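Local atomic coordinates of probable sugar ABC transporter, sugar-binding protein (PDB entry 2W7Y), a protein that binds blood-group A-trisaccharide and probably serves as the extracellular sugar-binding component of an ABC transporter. Residues A[40-45]-A[61-66]; A[99-104]-A[319-324]; A[75-80]-A[326-331]. All coordinates share one frame; numbering follows the deposited sequence.

Contact 1: residues A[40-45]-A[61-66]; sequences LEFYHG and DLYDKF. With FUC (alpha-L-fucopyranose), chain C.
Phe42, His44 and Tyr63 form an aromatic cluster in the first beta-alpha-beta crossover of this solute-binding protein, where strand 39-44 leads into helix 54-69 and the helix returns to the parallel neighbour strand 76-81. Strand alternation turns the side chains of Phe42 and His44 to the helix, and the Tyr63 ring packs against both, taking Phe42 on one face and presenting its CE2 edge to His44. Phe42 supplies an edge: its CE2 stands 3.3 Å above the Tyr63 ring plane, over the ring centre, and is 3.5 Å from Tyr63 CE1. The planes lie at 80° with centroids of the Phe42 and Tyr63 rings 4.7 Å apart, so this is a T-shaped stack. Tyr63 CE2 lies over the centre of the imidazole, 3.5 Å from His44 CG, with the two planes inclined at 51°. His44 reaches this position with CG between its backbone N and carbonyl carbon (chi1 66°), which lays the imidazole face under the tyrosine edge. The strand ends at His44, and in the next residue, Gly45, the carbonyl O accepts a 2.7 Å hydrogen bond from fucose O4; His48 and Asn263 also bind the fucose. Tyr63 also touches Phe328 and Met332 of helix 319-332, which continues the apolar packing. The Tyr63 OH is buried without a hydrogen-bond partner in the model, and its nearest neighbours across the contact are carbons. The pairing of strand and helix therefore rests on ring edges and faces, with dispersion and weak C-H to pi attraction in place of polar bonds.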
loop_
_atom_site.group_PDB
_atom_site.type_symbol
_atom_site.label_atom_id
_atom_site.label_comp_id
_atom_site.label_asym_id
_atom_site.label_seq_id
_atom_site.Cartn_x
_atom_site.Cartn_y
_atom_site.Cartn_z
ATOM N N LEU A 40 17.246 21.830 1.806
ATOM C CA LEU A 40 16.889 20.424 1.646
ATOM C C LEU A 40 15.432 20.312 1.189
ATOM O O LEU A 40 14.502 20.568 1.967
ATOM C CB LEU A 40 17.114 19.652 2.951
ATOM C CG LEU A 40 16.872 18.138 2.934
ATOM C CD1 LEU A 40 18.026 17.394 2.272
ATOM C CD2 LEU A 40 16.651 17.620 4.339
ATOM N N GLU A 41 15.249 19.934 -0.077
ATOM C CA GLU A 41 13.923 19.818 -0.684
ATOM C C GLU A 41 13.274 18.467 -0.366
ATOM O O GLU A 41 13.837 17.412 -0.665
ATOM C CB GLU A 41 13.997 20.063 -2.205
ATOM C CG GLU A 41 14.797 19.020 -2.999
ATOM C CD GLU A 41 15.070 19.408 -4.454
ATOM O OE1 GLU A 41 15.602 18.554 -5.205
ATOM O OE2 GLU A 41 14.763 20.559 -4.842
ATOM N N PHE A 42 12.095 18.507 0.250
ATOM C CA PHE A 42 11.382 17.288 0.623
ATOM C C PHE A 42 10.062 17.150 -0.131
ATOM O O PHE A 42 9.140 17.934 0.071
ATOM C CB PHE A 42 11.184 17.206 2.150
ATOM C CG PHE A 42 10.143 16.201 2.588
ATOM C CD1 PHE A 42 10.274 14.844 2.273
ATOM C CD2 PHE A 42 9.031 16.610 3.315
ATOM C CE1 PHE A 42 9.309 13.912 2.670
ATOM C CE2 PHE A 42 8.063 15.689 3.721
ATOM C CZ PHE A 42 8.204 14.334 3.399
ATOM N N TYR A 43 9.984 16.142 -0.996
ATOM C CA TYR A 43 8.786 15.897 -1.796
ATOM C C TYR A 43 7.853 14.877 -1.141
ATOM O O TYR A 43 8.287 13.799 -0.731
ATOM C CB TYR A 43 9.163 15.476 -3.227
ATOM C CG TYR A 43 9.951 16.536 -3.965
ATOM C CD1 TYR A 43 11.346 16.518 -3.966
ATOM C CD2 TYR A 43 9.302 17.574 -4.635
ATOM C CE1 TYR A 43 12.076 17.499 -4.622
ATOM C CE2 TYR A 43 10.025 18.564 -5.295
ATOM C CZ TYR A 43 11.412 18.521 -5.285
ATOM O OH TYR A 43 12.137 19.495 -5.940
ATOM N N HIS A 44 6.573 15.240 -1.047
ATOM C CA HIS A 44 5.516 14.369 -0.511
ATOM C C HIS A 44 4.208 14.543 -1.296
ATOM O O HIS A 44 4.065 15.498 -2.058
ATOM C CB HIS A 44 5.291 14.651 0.976
ATOM C CG HIS A 44 4.742 16.015 1.256
ATOM N ND1 HIS A 44 5.548 17.114 1.471
ATOM C CD2 HIS A 44 3.466 16.459 1.354
ATOM C CE1 HIS A 44 4.792 18.176 1.689
ATOM N NE2 HIS A 44 3.525 17.806 1.625
ATOM N N GLY A 45 3.262 13.624 -1.109
ATOM C CA GLY A 45 1.983 13.680 -1.817
ATOM C C GLY A 45 0.792 14.168 -1.002
ATOM O O GLY A 45 -0.358 13.962 -1.389
ATOM N N ASP A 61 1.612 19.809 8.805
ATOM C CA ASP A 61 1.908 20.408 10.113
ATOM C C ASP A 61 3.115 19.743 10.765
ATOM O O ASP A 61 3.951 20.419 11.361
ATOM C CB ASP A 61 0.691 20.342 11.045
ATOM C CG ASP A 61 -0.390 21.349 10.678
ATOM O OD1 ASP A 61 -0.098 22.306 9.932
ATOM O OD2 ASP A 61 -1.538 21.183 11.144
ATOM N N LEU A 62 3.193 18.419 10.640
ATOM C CA LEU A 62 4.342 17.634 11.097
ATOM C C LEU A 62 5.648 18.056 10.423
ATOM O O LEU A 62 6.687 18.119 11.074
ATOM C CB LEU A 62 4.093 16.137 10.847
ATOM C CG LEU A 62 3.705 15.168 11.977
ATOM C CD1 LEU A 62 2.766 15.777 13.007
ATOM C CD2 LEU A 62 3.110 13.885 11.389
ATOM N N TYR A 63 5.584 18.350 9.125
ATOM C CA TYR A 63 6.777 18.668 8.333
ATOM C C TYR A 63 7.378 20.038 8.646
ATOM O O TYR A 63 8.570 20.144 8.919
ATOM C CB TYR A 63 6.493 18.586 6.827
ATOM C CG TYR A 63 5.953 17.268 6.308
ATOM C CD1 TYR A 63 6.364 16.045 6.848
ATOM C CD2 TYR A 63 5.052 17.246 5.240
ATOM C CE1 TYR A 63 5.870 14.839 6.355
ATOM C CE2 TYR A 63 4.554 16.044 4.740
ATOM C CZ TYR A 63 4.970 14.849 5.302
ATOM O OH TYR A 63 4.480 13.668 4.803
ATOM N N ASP A 64 6.562 21.089 8.591
ATOM C CA ASP A 64 7.085 22.446 8.790
ATOM C C ASP A 64 7.336 22.781 10.265
ATOM O O ASP A 64 7.927 23.811 10.584
ATOM C CB ASP A 64 6.236 23.516 8.069
ATOM C CG ASP A 64 4.762 23.420 8.387
ATOM O OD1 ASP A 64 4.406 22.878 9.451
ATOM O OD2 ASP A 64 3.955 23.898 7.562
ATOM N N LYS A 65 6.886 21.888 11.142
ATOM C CA LYS A 65 7.243 21.893 12.555
ATOM C C LYS A 65 8.683 21.396 12.731
ATOM O O LYS A 65 9.414 21.882 13.600
ATOM C CB LYS A 65 6.237 21.031 13.323
ATOM C CG LYS A 65 6.651 20.510 14.689
ATOM C CD LYS A 65 5.461 19.785 15.311
ATOM C CE LYS A 65 5.877 18.532 16.060
ATOM N NZ LYS A 65 4.697 17.675 16.387
ATOM N N PHE A 66 9.078 20.434 11.894
ATOM C CA PHE A 66 10.474 19.998 11.794
ATOM C C PHE A 66 11.353 21.129 11.248
ATOM O O PHE A 66 12.468 21.336 11.723
ATOM C CB PHE A 66 10.595 18.749 10.906
ATOM C CG PHE A 66 12.018 18.311 10.652
ATOM C CD1 PHE A 66 12.652 17.427 11.517
ATOM C CD2 PHE A 66 12.719 18.778 9.543
ATOM C CE1 PHE A 66 13.958 17.018 11.290
ATOM C CE2 PHE A 66 14.035 18.376 9.310
ATOM C CZ PHE A 66 14.652 17.495 10.183
HETATM C C1 FUC C . -1.166 7.987 -1.036
HETATM C C2 FUC C . -2.221 8.806 -1.784
HETATM C C3 FUC C . -2.522 10.089 -1.007
HETATM C C4 FUC C . -1.237 10.894 -0.813
HETATM C C5 FUC C . -0.183 10.011 -0.136
HETATM C C6 FUC C . 1.172 10.699 -0.014
HETATM O O2 FUC C . -3.394 8.044 -1.927
HETATM O O3 FUC C . -3.519 10.857 -1.646
HETATM O O4 FUC C . -0.758 11.362 -2.059
HETATM O O5 FUC C . -0.004 8.777 -0.817
#

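Contact 2: residues A[99-104]-A[319-324]; sequences FPDVID and EAKQKL
Asp101 and Lys321 approach each other at a slant, the lysine ammonium reaching one oxygen of the carboxylate from above its plane. Lys321 NZ is 3.2 Å from Asp101 OD1 in a hydrogen-bonded salt bridge, and the donor lies 49° out of the carboxylate plane. The other oxygen is clearly less engaged, since Asp101 OD2 is 4.1 Å from Lys321 NZ. The lysine chain leaves the helix with CG between backbone N and carbonyl carbon (chi1 53°), runs on extended, then bends at chi3 (-72°), and this kink brings CE as well as NZ alongside the acid: Lys321 CE is 3.7 Å from Asp101 OD1. The pair joins the loop entering strand 102-104, an inner strand of the four-stranded mixed sheet, to the first turn of helix 319-332, which follows the antiparallel edge strand 311-313. Both charged groups have further partners at the adjoining strand 39-44. Lys321 NZ also donates to the carbonyl O of Val39, its stronger polar partner, while the same Asp101 OD1 also accepts the backbone N-H of Glu41.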
loop_
_atom_site.group_PDB
_atom_site.type_symbol
_atom_site.label_atom_id
_atom_site.label_comp_id
_atom_site.label_asym_id
_atom_site.label_seq_id
_atom_site.Cartn_x
_atom_site.Cartn_y
_atom_site.Cartn_z
ATOM N N PHE A 99 18.831 12.479 -7.938
ATOM C CA PHE A 99 17.780 12.015 -7.043
ATOM C C PHE A 99 17.229 13.210 -6.264
ATOM O O PHE A 99 17.988 14.126 -5.932
ATOM C CB PHE A 99 18.317 10.937 -6.089
ATOM C CG PHE A 99 17.261 9.997 -5.575
ATOM C CD1 PHE A 99 16.753 8.983 -6.390
ATOM C CD2 PHE A 99 16.769 10.123 -4.277
ATOM C CE1 PHE A 99 15.773 8.115 -5.921
ATOM C CE2 PHE A 99 15.784 9.263 -3.799
ATOM C CZ PHE A 99 15.286 8.257 -4.622
ATOM N N PRO A 100 15.903 13.228 -5.999
ATOM C CA PRO A 100 15.347 14.273 -5.132
ATOM C C PRO A 100 15.987 14.205 -3.752
ATOM O O PRO A 100 16.171 13.106 -3.217
ATOM C CB PRO A 100 13.855 13.914 -5.051
ATOM C CG PRO A 100 13.768 12.482 -5.477
ATOM C CD PRO A 100 14.859 12.309 -6.486
ATOM N N ASP A 101 16.342 15.360 -3.190
ATOM C CA ASP A 101 17.021 15.408 -1.888
ATOM C C ASP A 101 16.382 14.441 -0.889
ATOM O O ASP A 101 17.051 13.561 -0.349
ATOM C CB ASP A 101 17.033 16.832 -1.326
ATOM C CG ASP A 101 17.926 17.775 -2.116
ATOM O OD1 ASP A 101 17.833 18.998 -1.871
ATOM O OD2 ASP A 101 18.720 17.314 -2.970
ATOM N N VAL A 102 15.084 14.619 -0.656
ATOM C CA VAL A 102 14.292 13.721 0.184
ATOM C C VAL A 102 12.954 13.527 -0.515
ATOM O O VAL A 102 12.353 14.494 -0.985
ATOM C CB VAL A 102 14.043 14.310 1.609
ATOM C CG1 VAL A 102 13.212 13.345 2.475
ATOM C CG2 VAL A 102 15.353 14.649 2.309
ATOM N N ILE A 103 12.501 12.279 -0.611
ATOM C CA ILE A 103 11.154 12.001 -1.104
ATOM C C ILE A 103 10.449 10.964 -0.234
ATOM O O ILE A 103 11.047 9.956 0.138
ATOM C CB ILE A 103 11.132 11.608 -2.618
ATOM C CG1 ILE A 103 9.687 11.515 -3.143
ATOM C CG2 ILE A 103 11.942 10.325 -2.875
ATOM C CD1 ILE A 103 9.543 11.669 -4.648
ATOM N N ASP A 104 9.196 11.247 0.119
ATOM C CA ASP A 104 8.319 10.258 0.735
ATOM C C ASP A 104 7.522 9.587 -0.372
ATOM O O ASP A 104 6.625 10.185 -0.970
ATOM C CB ASP A 104 7.389 10.887 1.787
ATOM C CG ASP A 104 6.365 9.889 2.345
ATOM O OD1 ASP A 104 5.264 10.333 2.739
ATOM O OD2 ASP A 104 6.645 8.666 2.382
ATOM N N GLU A 319 27.529 17.066 3.431
ATOM C CA GLU A 319 27.453 16.399 4.729
ATOM C C GLU A 319 26.333 16.950 5.612
ATOM O O GLU A 319 25.640 16.187 6.288
ATOM C CB GLU A 319 28.797 16.491 5.451
ATOM N N ALA A 320 26.157 18.271 5.580
ATOM C CA ALA A 320 25.211 18.970 6.451
ATOM C C ALA A 320 23.745 18.687 6.122
ATOM O O ALA A 320 22.922 18.552 7.032
ATOM C CB ALA A 320 25.486 20.474 6.432
ATOM N N LYS A 321 23.415 18.608 4.835
ATOM C CA LYS A 321 22.032 18.333 4.433
ATOM C C LYS A 321 21.697 16.844 4.403
ATOM O O LYS A 321 20.526 16.466 4.502
ATOM C CB LYS A 321 21.641 19.048 3.131
ATOM C CG LYS A 321 22.550 18.827 1.932
ATOM C CD LYS A 321 22.233 19.823 0.817
ATOM C CE LYS A 321 20.902 19.509 0.141
ATOM N NZ LYS A 321 20.620 20.398 -1.014
ATOM N N GLN A 322 22.726 16.007 4.282
ATOM C CA GLN A 322 22.571 14.562 4.457
ATOM C C GLN A 322 22.240 14.211 5.910
ATOM O O GLN A 322 21.413 13.339 6.166
ATOM C CB GLN A 322 23.818 13.802 3.991
ATOM C CG GLN A 322 23.722 12.289 4.198
ATOM C CD GLN A 322 24.883 11.523 3.605
ATOM O OE1 GLN A 322 25.191 11.656 2.426
ATOM N NE2 GLN A 322 25.524 10.693 4.424
ATOM N N LYS A 323 22.885 14.891 6.856
ATOM C CA LYS A 323 22.630 14.620 8.271
ATOM C C LYS A 323 21.321 15.229 8.782
ATOM O O LYS A 323 20.739 14.714 9.731
ATOM C CB LYS A 323 23.832 14.975 9.162
ATOM C CG LYS A 323 24.191 16.448 9.255
ATOM C CD LYS A 323 25.398 16.678 10.176
ATOM C CE LYS A 323 26.656 15.957 9.681
ATOM N NZ LYS A 323 27.896 16.447 10.358
ATOM N N LEU A 324 20.860 16.305 8.147
ATOM C CA LEU A 324 19.546 16.874 8.446
ATOM C C LEU A 324 18.431 15.978 7.897
ATOM O O LEU A 324 17.367 15.846 8.514
ATOM C CB LEU A 324 19.410 18.293 7.880
ATOM C CG LEU A 324 18.036 18.967 8.022
ATOM C CD1 LEU A 324 17.783 19.417 9.452
ATOM C CD2 LEU A 324 17.891 20.133 7.059
#

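Contact 3: residues A[75-80]-A[326-331]; sequences VEFKPT and LEFLKY
Phe77 and Phe328 meet in the hydrophobic layer between the mixed beta-sheet and the helices packed on it, an alpha/beta arrangement familiar from the lobes of periplasmic-type solute-binding proteins. Phe77 comes from the edge strand 76-81 and Phe328 from helix 319-332, more than two hundred residues further along the chain; their CA atoms are 9.2 Å apart, a gap bridged by the two rings. Both side chains adopt the same first torsion. In Phe77, CG lies opposite the backbone N (chi1 -174°), which extends the ring from the strand into the interlayer space, and the corresponding trans setting of Phe328 (chi1 179°) sends its ring out from the helix to the sheet. The side chains as a whole cross at roughly a right angle, but the ring planes are inclined by just 38°, with centroids of Phe77 and Phe328 4.6 Å apart. This intermediate tilt fits neither a parallel stack nor a T-shaped pair. The two rings nevertheless play unequal parts: Phe328 offers a face, whereas Phe77 brings its far end over that face. Phe77 CZ touches the CD1-CE1 side of Phe328 more closely than the opposite side, being 3.6 Å from Phe328 CD1 but 4.0 Å from Phe328 CE2.

Phe66 of helix 54-69 sets itself edge-to-face with both phenylalanines, and Phe42 of the neighbouring strand also meets both rings. A turn beyond Phe328, Tyr331 ties the same helix to helix 54-69 by a hydrogen bond between its OH and the carbonyl O of Leu62. At the closest approach of the pair, Phe77 CZ sits 3.4 Å above the Phe328 ring plane, displaced toward the rim, and 3.5 Å from Phe328 CE1.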
loop_
_atom_site.group_PDB
_atom_site.type_symbol
_atom_site.label_atom_id
_atom_site.label_comp_id
_atom_site.label_asym_id
_atom_site.label_seq_id
_atom_site.Cartn_x
_atom_site.Cartn_y
_atom_site.Cartn_z
ATOM N N VAL A 75 21.189 24.696 7.220
ATOM C CA VAL A 75 20.419 24.092 6.131
ATOM C C VAL A 75 18.932 24.170 6.467
ATOM O O VAL A 75 18.514 23.756 7.551
ATOM C CB VAL A 75 20.827 22.611 5.876
ATOM C CG1 VAL A 75 20.059 22.029 4.687
ATOM C CG2 VAL A 75 22.331 22.485 5.648
ATOM N N GLU A 76 18.137 24.706 5.543
ATOM C CA GLU A 76 16.699 24.829 5.777
ATOM C C GLU A 76 15.891 23.716 5.108
ATOM O O GLU A 76 16.194 23.278 3.996
ATOM C CB GLU A 76 16.173 26.223 5.400
ATOM C CG GLU A 76 15.749 26.408 3.948
ATOM C CD GLU A 76 14.879 27.641 3.743
ATOM O OE1 GLU A 76 15.263 28.733 4.221
ATOM O OE2 GLU A 76 13.813 27.518 3.098
ATOM N N PHE A 77 14.864 23.266 5.817
ATOM C CA PHE A 77 14.002 22.188 5.367
ATOM C C PHE A 77 12.838 22.766 4.568
ATOM O O PHE A 77 12.145 23.679 5.031
ATOM C CB PHE A 77 13.502 21.397 6.580
ATOM C CG PHE A 77 12.723 20.162 6.229
ATOM C CD1 PHE A 77 13.373 19.022 5.765
ATOM C CD2 PHE A 77 11.343 20.134 6.374
ATOM C CE1 PHE A 77 12.658 17.879 5.445
ATOM C CE2 PHE A 77 10.621 18.987 6.055
ATOM C CZ PHE A 77 11.286 17.862 5.594
ATOM N N LYS A 78 12.642 22.240 3.360
ATOM C CA LYS A 78 11.590 22.723 2.467
ATOM C C LYS A 78 10.668 21.596 1.981
ATOM O O LYS A 78 11.008 20.874 1.041
ATOM C CB LYS A 78 12.190 23.500 1.285
ATOM C CG LYS A 78 11.162 24.114 0.332
ATOM C CD LYS A 78 10.368 25.229 0.998
ATOM C CE LYS A 78 9.214 25.697 0.130
ATOM N NZ LYS A 78 8.464 26.810 0.782
ATOM N N PRO A 79 9.498 21.444 2.629
ATOM C CA PRO A 79 8.502 20.493 2.155
ATOM C C PRO A 79 7.793 21.016 0.898
ATOM O O PRO A 79 7.349 22.171 0.857
ATOM C CB PRO A 79 7.519 20.378 3.330
ATOM C CG PRO A 79 8.125 21.160 4.468
ATOM C CD PRO A 79 9.047 22.150 3.842
ATOM N N THR A 80 7.714 20.160 -0.117
ATOM C CA THR A 80 7.066 20.487 -1.375
ATOM C C THR A 80 5.969 19.463 -1.649
ATOM O O THR A 80 6.264 18.309 -1.975
ATOM C CB THR A 80 8.080 20.522 -2.546
ATOM O OG1 THR A 80 9.170 21.392 -2.212
ATOM C CG2 THR A 80 7.419 21.022 -3.820
ATOM N N LEU A 326 18.682 12.686 7.550
ATOM C CA LEU A 326 18.646 11.545 8.467
ATOM C C LEU A 326 17.984 11.930 9.787
ATOM O O LEU A 326 17.295 11.109 10.402
ATOM C CB LEU A 326 20.052 10.976 8.700
ATOM C CG LEU A 326 20.692 10.200 7.540
ATOM C CD1 LEU A 326 22.190 10.033 7.757
ATOM C CD2 LEU A 326 20.024 8.844 7.315
ATOM N N GLU A 327 18.191 13.180 10.209
ATOM C CA GLU A 327 17.466 13.753 11.348
ATOM C C GLU A 327 15.950 13.770 11.096
ATOM O O GLU A 327 15.166 13.578 12.023
ATOM C CB GLU A 327 17.979 15.162 11.681
ATOM C CG GLU A 327 19.379 15.203 12.324
ATOM C CD GLU A 327 19.986 16.609 12.394
ATOM O OE1 GLU A 327 19.243 17.572 12.676
ATOM O OE2 GLU A 327 21.214 16.760 12.182
ATOM N N PHE A 328 15.551 13.984 9.840
ATOM C CA PHE A 328 14.137 13.985 9.456
ATOM C C PHE A 328 13.523 12.582 9.495
ATOM O O PHE A 328 12.374 12.416 9.900
ATOM C CB PHE A 328 13.942 14.636 8.078
ATOM C CG PHE A 328 12.511 14.646 7.601
ATOM C CD1 PHE A 328 11.544 15.401 8.263
ATOM C CD2 PHE A 328 12.132 13.900 6.487
ATOM C CE1 PHE A 328 10.221 15.412 7.826
ATOM C CE2 PHE A 328 10.810 13.910 6.040
ATOM C CZ PHE A 328 9.855 14.672 6.709
ATOM N N LEU A 329 14.296 11.589 9.059
ATOM C CA LEU A 329 13.938 10.182 9.210
ATOM C C LEU A 329 13.738 9.826 10.687
ATOM O O LEU A 329 12.755 9.182 11.043
ATOM C CB LEU A 329 15.017 9.286 8.581
ATOM C CG LEU A 329 15.012 7.787 8.909
ATOM C CD1 LEU A 329 13.769 7.105 8.361
ATOM C CD2 LEU A 329 16.270 7.105 8.393
ATOM N N LYS A 330 14.683 10.253 11.526
ATOM C CA LYS A 330 14.625 10.094 12.980
ATOM C C LYS A 330 13.362 10.733 13.568
ATOM O O LYS A 330 12.701 10.149 14.433
ATOM C CB LYS A 330 15.883 10.724 13.597
ATOM C CG LYS A 330 15.895 10.879 15.114
ATOM C CD LYS A 330 16.667 9.757 15.783
ATOM C CE LYS A 330 17.245 10.206 17.112
ATOM N NZ LYS A 330 18.466 11.045 16.934
ATOM N N TYR A 331 13.040 11.931 13.087
ATOM C CA TYR A 331 11.885 12.697 13.549
ATOM C C TYR A 331 10.549 12.023 13.198
ATOM O O TYR A 331 9.698 11.827 14.071
ATOM C CB TYR A 331 11.959 14.117 12.979
ATOM C CG TYR A 331 10.715 14.959 13.148
ATOM C CD1 TYR A 331 10.472 15.653 14.335
ATOM C CD2 TYR A 331 9.790 15.083 12.109
ATOM C CE1 TYR A 331 9.329 16.441 14.487
ATOM C CE2 TYR A 331 8.648 15.860 12.249
ATOM C CZ TYR A 331 8.424 16.540 13.437
ATOM O OH TYR A 331 7.296 17.314 13.577
#

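In the fold
All three contacts belong to one lobe and reach the same mixed sheet, in which strand 39-44 lies between 76-81 and 102-104. Contacts 1 and 3 have centres about 7 Å apart and share packing, Phe42 CD2 being 3.4 Å from Phe77 CZ. Contacts 2 and 3 both use helix 319-332, also with centres about 7 Å apart; Lys321 CB lies 3.7 Å from Val75 CG1. Contact 1 is about 12 Å from contact 2 between centres, and Tyr43 N is 2.9 Å from Val102 O, a probable hydrogen bond. Contact 1 includes pocket residue Gly45, whereas in contact 3 the Phe328 side chain remains about 12 Å from fucose.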